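Local atomic coordinates of possible adhesin (Caldicellulosiruptor kronotskyensis, PDB entry 4WA0), a protein that probably mediates attachment of this extreme thermophile to cellulose as a tapirin, here represented by its magnesium-binding, beta-helical C-terminal domain. Residues P237-G242 with S277-S282; N244-T249 with N270-E275; P257-Y262 with L290-I295. One frame throughout, in Å; residues are numbered along the deposited sequence.

Contact 1: P237-G242 with S277-S282; sequences PADSVG and SARLGS. With MG (magnesium ion), chain B.
Asp239 and Arg279 meet in a salt bridge, with Arg279 NH1 2.8 Å from Asp239 OD2. The oxygen lies at the edge of the guanidinium, near its plane, but the carboxylate is turned 83° against that plane. The hydrogen bond within the pair is weak, because its N-H...O angle is only 129°. Asp239 divides its carboxylate between two cations, because its other oxygen, OD1, binds the magnesium ion at 2.4 Å. The same residue ligates the metal again through its backbone O at 2.2 Å, which its chi1 of 49° permits by folding the carboxylate back over the main chain. Val241 O, at 2.3 Å, makes the third ligand from 237-242, so the loop bends around the ion.

The apolar contact here is Val241 CB to Ala278 CB at 4.4 Å. Ala278 CB also packs 3.6 Å from Gly242 N, and the Val241 side chain crosses that of Arg279 at about a right angle, CG2 3.9 Å from NH1. Gly242 has positive phi, a conformation that favours glycine.

Further out, Arg279 NE bonds to Ser248 OG and Asp239 OD2 accepts from Ser248 N, so strand 247-251 helps orient both partners of the salt bridge. The contact lies at the surface, joining the loop after helix 217-224 to the last turn of helix 269-280, while Pro237 rests on Tyr262 and Arg279 on Ile259 of strand 258-263.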
loop_
_atom_site.group_PDB
_atom_site.type_symbol
_atom_site.label_atom_id
_atom_site.label_comp_id
_atom_site.label_asym_id
_atom_site.label_seq_id
_atom_site.Cartn_x
_atom_site.Cartn_y
_atom_site.Cartn_z
ATOM N N PRO A 237 18.664 -14.418 14.296
ATOM C CA PRO A 237 19.997 -15.024 14.319
ATOM C C PRO A 237 21.113 -14.216 13.700
ATOM O O PRO A 237 20.889 -13.397 12.799
ATOM C CB PRO A 237 19.843 -16.336 13.535
ATOM C CG PRO A 237 18.472 -16.393 13.066
ATOM C CD PRO A 237 17.663 -15.316 13.709
ATOM N N ALA A 238 22.311 -14.416 14.247
ATOM C CA ALA A 238 23.539 -13.946 13.622
ATOM C C ALA A 238 24.493 -15.059 13.605
ATOM O O ALA A 238 24.431 -15.969 14.456
ATOM C CB ALA A 238 24.156 -12.755 14.364
ATOM N N ASP A 239 25.404 -15.006 12.664
ATOM C CA ASP A 239 26.436 -16.043 12.591
ATOM C C ASP A 239 27.823 -15.438 12.351
ATOM O O ASP A 239 27.938 -14.304 11.874
ATOM C CB ASP A 239 26.068 -17.131 11.523
ATOM C CG ASP A 239 25.640 -16.565 10.154
ATOM O OD1 ASP A 239 26.354 -15.713 9.588
ATOM O OD2 ASP A 239 24.604 -17.096 9.593
ATOM N N SER A 240 28.875 -16.235 12.594
ATOM C CA SER A 240 30.220 -15.710 12.687
ATOM C C SER A 240 30.841 -15.483 11.352
ATOM O O SER A 240 31.668 -14.604 11.200
ATOM C CB SER A 240 31.118 -16.652 13.560
ATOM O OG SER A 240 31.395 -17.882 12.859
ATOM N N VAL A 241 30.436 -16.256 10.381
ATOM C CA VAL A 241 30.812 -16.025 8.986
ATOM C C VAL A 241 30.195 -14.734 8.391
ATOM O O VAL A 241 29.184 -14.219 8.886
ATOM C CB VAL A 241 30.464 -17.229 8.073
ATOM C CG1 VAL A 241 31.207 -18.485 8.560
ATOM C CG2 VAL A 241 28.957 -17.480 7.966
ATOM N N GLY A 242 30.819 -14.238 7.327
ATOM C CA GLY A 242 30.269 -13.094 6.634
ATOM C C GLY A 242 30.406 -11.926 7.560
ATOM O O GLY A 242 31.520 -11.674 8.070
ATOM N N SER A 277 27.811 -13.707 0.146
ATOM C CA SER A 277 28.971 -14.285 -0.499
ATOM C C SER A 277 29.589 -15.409 0.374
ATOM O O SER A 277 29.957 -16.516 -0.096
ATOM C CB SER A 277 29.979 -13.170 -0.755
ATOM O OG SER A 277 29.506 -12.252 -1.708
ATOM N N ALA A 278 29.693 -15.147 1.665
ATOM C CA ALA A 278 30.206 -16.138 2.581
ATOM C C ALA A 278 29.290 -17.343 2.647
ATOM O O ALA A 278 29.778 -18.479 2.640
ATOM C CB ALA A 278 30.430 -15.545 3.983
ATOM N N ARG A 279 27.960 -17.155 2.692
ATOM C CA ARG A 279 27.049 -18.299 2.862
ATOM C C ARG A 279 27.030 -19.165 1.602
ATOM O O ARG A 279 26.953 -20.396 1.701
ATOM C CB ARG A 279 25.609 -17.829 3.125
ATOM C CG ARG A 279 24.572 -18.933 3.197
ATOM C CD ARG A 279 24.822 -19.948 4.273
ATOM N NE ARG A 279 24.830 -19.333 5.596
ATOM C CZ ARG A 279 25.501 -19.785 6.642
ATOM N NH1 ARG A 279 25.455 -19.145 7.812
ATOM N NH2 ARG A 279 26.303 -20.829 6.502
ATOM N N LEU A 280 27.073 -18.539 0.444
ATOM C CA LEU A 280 26.940 -19.247 -0.842
ATOM C C LEU A 280 28.268 -19.746 -1.344
ATOM O O LEU A 280 28.288 -20.595 -2.222
ATOM C CB LEU A 280 26.292 -18.387 -1.931
ATOM C CG LEU A 280 24.824 -18.060 -1.646
ATOM C CD1 LEU A 280 24.327 -17.196 -2.796
ATOM C CD2 LEU A 280 24.015 -19.342 -1.463
ATOM N N GLY A 281 29.352 -19.220 -0.770
ATOM C CA GLY A 281 30.721 -19.585 -1.131
ATOM C C GLY A 281 31.134 -19.052 -2.467
ATOM O O GLY A 281 31.876 -19.716 -3.229
ATOM N N SER A 282 30.692 -17.847 -2.769
ATOM C CA SER A 282 31.024 -17.245 -4.037
ATOM C C SER A 282 30.847 -15.730 -4.035
ATOM O O SER A 282 29.955 -15.254 -3.386
ATOM C CB SER A 282 30.133 -17.828 -5.124
ATOM O OG SER A 282 30.908 -17.987 -6.295
HETATM MG MG MG B . 27.265 -13.556 9.876
#

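Contact 2: N244-T249 with N270-E275; sequences NQLGST and NEARIE. With MG (magnesium ion), chain B.
Metal coordination joins Leu246 to Glu275: the backbone O of Leu246 binds the magnesium ion at 2.3 Å and Glu275 OE1 binds it at 2.5 Å. Asp239, Val241 and Ser243 supply the other protein ligands, so Glu275 is the one contributed by helix 269-280. Its CG stands anti to the backbone N (chi1 -179°) and the chain bends at chi2, which brings the carboxylate round to the ion.

Among the hydrogen bonds, Ser248 OG donates to the second oxygen, Glu275 OE2, at 2.7 Å. It arrives on the anti side, 19° out of the carboxylate plane. Because OE1 binds the metal and OE2 the hydroxyl, the two grips restrict rotation of the group. Ser248 OG also bonds to Arg279 NE, which probably polarises the hydroxyl. A more peripheral link runs through a water that donates to Gln245 OE1 at 2.9 Å and to Glu271 OE1 at 2.8 Å. The amide NE2 of Gln245 is held by Tyr266 O, and Glu271 has its stronger partner in Asn268.

Leu246 carries the apolar packing: its CD1 lies 4.5 Å from Ala272 CB and 4.0 Å from Glu271 CB, and also 3.4 Å from Glu271 O on the helix backbone.

The contact is buried between strand 247-251, with the loop before it, and helix 269-280. Ile261 of strand 258-263 touches Ser248 and Glu275, and Ile267 of strand 266-268 touches Leu246 and Ala272.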
loop_
_atom_site.group_PDB
_atom_site.type_symbol
_atom_site.label_atom_id
_atom_site.label_comp_id
_atom_site.label_asym_id
_atom_site.label_seq_id
_atom_site.Cartn_x
_atom_site.Cartn_y
_atom_site.Cartn_z
ATOM N N ASN A 244 29.550 -10.374 11.149
ATOM C CA ASN A 244 29.199 -10.970 12.454
ATOM C C ASN A 244 27.845 -10.529 13.014
ATOM O O ASN A 244 27.299 -11.135 13.901
ATOM C CB ASN A 244 30.345 -10.720 13.482
ATOM C CG ASN A 244 30.495 -9.236 13.880
ATOM O OD1 ASN A 244 30.222 -8.285 13.105
ATOM N ND2 ASN A 244 30.965 -9.033 15.101
ATOM N N GLN A 245 27.325 -9.425 12.456
ATOM C CA GLN A 245 26.117 -8.809 12.872
ATOM C C GLN A 245 24.883 -9.430 12.155
ATOM O O GLN A 245 23.749 -9.208 12.563
ATOM C CB GLN A 245 26.219 -7.312 12.589
ATOM C CG GLN A 245 24.958 -6.554 12.943
ATOM C CD GLN A 245 24.013 -6.255 11.738
ATOM O OE1 GLN A 245 24.462 -6.120 10.597
ATOM N NE2 GLN A 245 22.756 -6.058 12.027
ATOM N N LEU A 246 25.167 -10.141 11.073
ATOM C CA LEU A 246 24.092 -10.771 10.286
ATOM C C LEU A 246 24.082 -12.270 10.370
ATOM O O LEU A 246 25.127 -12.909 10.567
ATOM C CB LEU A 246 24.116 -10.386 8.823
ATOM C CG LEU A 246 24.041 -8.894 8.444
ATOM C CD1 LEU A 246 24.406 -8.618 6.989
ATOM C CD2 LEU A 246 22.721 -8.311 8.900
ATOM N N GLY A 247 22.878 -12.822 10.108
ATOM C CA GLY A 247 22.693 -14.272 9.968
ATOM C C GLY A 247 22.122 -14.601 8.606
ATOM O O GLY A 247 21.561 -13.741 7.951
ATOM N N SER A 248 22.240 -15.878 8.209
ATOM C CA SER A 248 21.691 -16.311 6.939
ATOM C C SER A 248 21.394 -17.787 6.912
ATOM O O SER A 248 22.085 -18.571 7.569
ATOM C CB SER A 248 22.674 -16.002 5.812
ATOM O OG SER A 248 23.952 -16.579 5.967
ATOM N N THR A 249 20.412 -18.168 6.090
ATOM C CA THR A 249 20.195 -19.537 5.738
ATOM C C THR A 249 19.961 -19.559 4.250
ATOM O O THR A 249 19.139 -18.761 3.737
ATOM C CB THR A 249 18.962 -20.052 6.479
ATOM O OG1 THR A 249 19.120 -19.844 7.889
ATOM C CG2 THR A 249 18.599 -21.529 6.182
ATOM N N ASN A 270 25.342 -3.559 1.520
ATOM C CA ASN A 270 26.709 -3.984 1.282
ATOM C C ASN A 270 27.173 -5.037 2.321
ATOM O O ASN A 270 27.905 -5.985 1.976
ATOM C CB ASN A 270 27.589 -2.766 1.277
ATOM C CG ASN A 270 27.608 -2.102 2.635
ATOM O OD1 ASN A 270 26.570 -1.822 3.200
ATOM N ND2 ASN A 270 28.790 -1.913 3.191
ATOM N N GLU A 271 26.782 -4.904 3.592
ATOM C CA GLU A 271 26.969 -5.930 4.589
ATOM C C GLU A 271 26.180 -7.242 4.300
ATOM O O GLU A 271 26.696 -8.363 4.524
ATOM C CB GLU A 271 26.590 -5.413 5.996
ATOM C CG GLU A 271 27.639 -4.380 6.452
ATOM C CD GLU A 271 27.175 -3.316 7.433
ATOM O OE1 GLU A 271 25.959 -3.163 7.670
ATOM O OE2 GLU A 271 28.091 -2.538 7.907
ATOM N N ALA A 272 24.970 -7.106 3.774
ATOM C CA ALA A 272 24.207 -8.272 3.326
ATOM C C ALA A 272 24.949 -9.024 2.202
ATOM O O ALA A 272 25.056 -10.273 2.233
ATOM C CB ALA A 272 22.792 -7.919 2.882
ATOM N N ARG A 273 25.535 -8.297 1.285
ATOM C CA ARG A 273 26.324 -8.966 0.214
ATOM C C ARG A 273 27.539 -9.712 0.751
ATOM O O ARG A 273 27.853 -10.796 0.253
ATOM C CB ARG A 273 26.764 -7.995 -0.841
ATOM C CG ARG A 273 25.660 -7.438 -1.766
ATOM C CD ARG A 273 26.219 -6.623 -2.974
ATOM N NE ARG A 273 26.540 -5.235 -2.657
ATOM C CZ ARG A 273 25.643 -4.238 -2.502
ATOM N NH1 ARG A 273 24.353 -4.474 -2.700
ATOM N NH2 ARG A 273 26.044 -2.999 -2.141
ATOM N N ILE A 274 28.207 -9.186 1.780
ATOM C CA ILE A 274 29.277 -9.910 2.403
ATOM C C ILE A 274 28.786 -11.202 3.065
ATOM O O ILE A 274 29.412 -12.269 2.853
ATOM C CB ILE A 274 29.998 -9.011 3.438
ATOM C CG1 ILE A 274 30.753 -7.903 2.680
ATOM C CG2 ILE A 274 30.897 -9.884 4.330
ATOM C CD1 ILE A 274 31.207 -6.749 3.539
ATOM N N GLU A 275 27.617 -11.149 3.718
ATOM C CA GLU A 275 26.982 -12.334 4.331
ATOM C C GLU A 275 26.595 -13.322 3.240
ATOM O O GLU A 275 26.818 -14.521 3.397
ATOM C CB GLU A 275 25.762 -11.929 5.134
ATOM C CG GLU A 275 25.012 -13.065 5.850
ATOM C CD GLU A 275 25.737 -13.695 7.019
ATOM O OE1 GLU A 275 26.686 -13.064 7.523
ATOM O OE2 GLU A 275 25.330 -14.827 7.456
HETATM MG MG MG B . 27.265 -13.556 9.876
HETATM O O HOH W 1 23.773 -4.841 8.070
#

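Contact 3: P257-Y262 with L290-I295; sequences PQIVIY and LQLHLI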
loop_
_atom_site.group_PDB
_atom_site.type_symbol
_atom_site.label_atom_id
_atom_site.label_comp_id
_atom_site.label_asym_id
_atom_site.label_seq_id
_atom_site.Cartn_x
_atom_site.Cartn_y
_atom_site.Cartn_z
ATOM N N PRO A 257 19.586 -19.832 -6.330
ATOM C CA PRO A 257 19.380 -20.159 -4.947
ATOM C C PRO A 257 18.571 -19.114 -4.209
ATOM O O PRO A 257 18.369 -17.969 -4.722
ATOM C CB PRO A 257 20.790 -20.196 -4.423
ATOM C CG PRO A 257 21.475 -19.196 -5.205
ATOM C CD PRO A 257 20.943 -19.322 -6.591
ATOM N N GLN A 258 18.003 -19.542 -3.105
ATOM C CA GLN A 258 17.284 -18.650 -2.228
ATOM C C GLN A 258 18.150 -18.399 -1.032
ATOM O O GLN A 258 18.887 -19.291 -0.575
ATOM C CB GLN A 258 16.007 -19.272 -1.727
ATOM C CG GLN A 258 15.065 -19.679 -2.818
ATOM C CD GLN A 258 13.652 -19.436 -2.462
ATOM O OE1 GLN A 258 13.344 -18.909 -1.380
ATOM N NE2 GLN A 258 12.747 -19.732 -3.429
ATOM N N ILE A 259 18.013 -17.211 -0.465
ATOM C CA ILE A 259 18.707 -16.981 0.843
ATOM C C ILE A 259 17.898 -16.009 1.707
ATOM O O ILE A 259 17.232 -15.078 1.175
ATOM C CB ILE A 259 20.132 -16.533 0.572
ATOM C CG1 ILE A 259 20.988 -16.458 1.873
ATOM C CG2 ILE A 259 20.138 -15.208 -0.147
ATOM C CD1 ILE A 259 22.452 -16.268 1.578
ATOM N N VAL A 260 17.848 -16.291 3.006
ATOM C CA VAL A 260 17.317 -15.342 3.950
ATOM C C VAL A 260 18.486 -14.724 4.733
ATOM O O VAL A 260 19.356 -15.453 5.226
ATOM C CB VAL A 260 16.174 -15.904 4.827
ATOM C CG1 VAL A 260 16.635 -17.092 5.611
ATOM C CG2 VAL A 260 15.583 -14.847 5.737
ATOM N N ILE A 261 18.447 -13.384 4.825
ATOM C CA ILE A 261 19.370 -12.624 5.666
ATOM C C ILE A 261 18.627 -12.060 6.848
ATOM O O ILE A 261 17.607 -11.424 6.655
ATOM C CB ILE A 261 19.977 -11.486 4.836
ATOM C CG1 ILE A 261 20.701 -11.990 3.583
ATOM C CG2 ILE A 261 20.997 -10.648 5.577
ATOM C CD1 ILE A 261 21.741 -13.080 3.737
ATOM N N TYR A 262 19.183 -12.258 8.051
ATOM C CA TYR A 262 18.590 -11.790 9.274
ATOM C C TYR A 262 19.511 -10.704 9.841
ATOM O O TYR A 262 20.713 -10.935 9.973
ATOM C CB TYR A 262 18.551 -12.875 10.294
ATOM C CG TYR A 262 17.642 -14.060 9.936
ATOM C CD1 TYR A 262 16.325 -13.974 10.098
ATOM C CD2 TYR A 262 18.187 -15.274 9.565
ATOM C CE1 TYR A 262 15.479 -15.067 9.788
ATOM C CE2 TYR A 262 17.362 -16.362 9.236
ATOM C CZ TYR A 262 16.025 -16.236 9.401
ATOM O OH TYR A 262 15.167 -17.294 9.133
ATOM N N LEU A 290 19.561 -13.950 -7.677
ATOM C CA LEU A 290 19.275 -14.530 -6.358
ATOM C C LEU A 290 17.865 -14.304 -5.856
ATOM O O LEU A 290 17.300 -13.271 -6.100
ATOM C CB LEU A 290 20.238 -13.774 -5.440
ATOM C CG LEU A 290 20.614 -14.186 -4.075
ATOM C CD1 LEU A 290 21.079 -15.624 -4.153
ATOM C CD2 LEU A 290 21.723 -13.254 -3.633
ATOM N N GLN A 291 17.266 -15.275 -5.180
ATOM C CA GLN A 291 16.040 -14.964 -4.514
ATOM C C GLN A 291 16.379 -14.588 -3.073
ATOM O O GLN A 291 16.913 -15.398 -2.318
ATOM C CB GLN A 291 15.041 -16.073 -4.514
ATOM C CG GLN A 291 13.731 -15.580 -3.909
ATOM C CD GLN A 291 12.620 -16.549 -4.011
ATOM O OE1 GLN A 291 11.886 -16.707 -3.052
ATOM N NE2 GLN A 291 12.446 -17.190 -5.183
ATOM N N LEU A 292 16.009 -13.386 -2.690
ATOM C CA LEU A 292 16.508 -12.816 -1.416
ATOM C C LEU A 292 15.379 -12.361 -0.502
ATOM O O LEU A 292 14.502 -11.659 -0.925
ATOM C CB LEU A 292 17.373 -11.604 -1.762
ATOM C CG LEU A 292 18.025 -10.790 -0.640
ATOM C CD1 LEU A 292 19.093 -11.596 0.076
ATOM C CD2 LEU A 292 18.638 -9.556 -1.215
ATOM N N HIS A 293 15.463 -12.748 0.777
ATOM C CA HIS A 293 14.507 -12.363 1.787
ATOM C C HIS A 293 15.288 -11.665 2.913
ATOM O O HIS A 293 16.168 -12.254 3.458
ATOM C CB HIS A 293 13.751 -13.566 2.283
ATOM C CG HIS A 293 13.106 -14.311 1.165
ATOM N ND1 HIS A 293 11.922 -13.890 0.632
ATOM C CD2 HIS A 293 13.520 -15.344 0.400
ATOM C CE1 HIS A 293 11.620 -14.635 -0.418
ATOM N NE2 HIS A 293 12.579 -15.507 -0.588
ATOM N N LEU A 294 14.947 -10.410 3.186
ATOM C CA LEU A 294 15.666 -9.590 4.157
ATOM C C LEU A 294 14.708 -9.434 5.334
ATOM O O LEU A 294 13.557 -8.971 5.161
ATOM C CB LEU A 294 15.941 -8.212 3.557
ATOM C CG LEU A 294 16.899 -8.174 2.370
ATOM C CD1 LEU A 294 16.955 -6.756 1.807
ATOM C CD2 LEU A 294 18.288 -8.749 2.621
ATOM N N ILE A 295 15.157 -9.807 6.527
ATOM C CA ILE A 295 14.340 -9.752 7.740
ATOM C C ILE A 295 15.127 -9.051 8.844
ATOM O O ILE A 295 16.260 -9.456 9.138
ATOM C CB ILE A 295 13.924 -11.147 8.198
ATOM C CG1 ILE A 295 13.338 -11.952 6.998
ATOM C CG2 ILE A 295 12.954 -11.044 9.358
ATOM C CD1 ILE A 295 12.664 -13.194 7.379
#
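Ile259 and Ile261 carry the parallel pairing of the two strands, each bonding through both its N and its O to the residues flanking its opposite leucine. Ile259 N meets Gln291 O at 2.8 Å with an N-H...O angle of 155°, and Ile259 O accepts from His293 N. Ile261 repeats the pattern with His293 O and Ile295 N, while Pro257 O accepts from Gln291 N at 170°. This ladder aligns rungs of the beta-helix.

Packing is tight on the face of the isoleucines and leucines. Leu292 CD1 bridges Ile259 CG2 at 3.8 Å and Ile261 CG1 at 3.9 Å, and Leu294 CD2 lies alongside Ile261 CB at 3.9 Å. On the other face, the chi1 of Val260 (59° to CG1) sets its CG2 anti to the backbone N, where it meets Ile295 CD1 at 3.7 Å and sits over the rim of one face of the Tyr262 ring.

The looser side is the end where the pairing begins: Pro257 and Gln291 are partly exposed, whereas the other residues of the contact are buried. Gln258 is held by Ser341 N and Gln254 OE1, and His293 ND1 by Ser313 OG.

Ile276 of helix 269-280 lies against Ile261, Leu290 and Leu292, whereas helix 342-352 covers Gln258, Val260, Tyr262 and Ile295. Strand 247-251 flanks 258-263 antiparallel, and strand 313-316 continues the parallel stack beyond 291-296.

Contacts 1 and 2 share one magnesium site, completed by Ser243: their centres lie 6 Å apart, and contact 2 is nested within the chain segment closed by contact 1. Val241 O and Glu275 OE1, ligands from different contacts, stand 3.1 Å apart. Asp239 OD1 and Glu275 OE2 approach to 2.5 Å, an unusually short distance whose meaning is doubtful. Contact 3 lies behind the site, centred 10 Å from contact 2 and 12 Å from contact 1, with the Ile261 side chain about 8 Å from the ion. Contact 2 joins contact 3 through a probable backbone hydrogen bond, Tyr262 N to Gly247 O at 2.8 Å, tying the metal-bearing loop to the beta-helix.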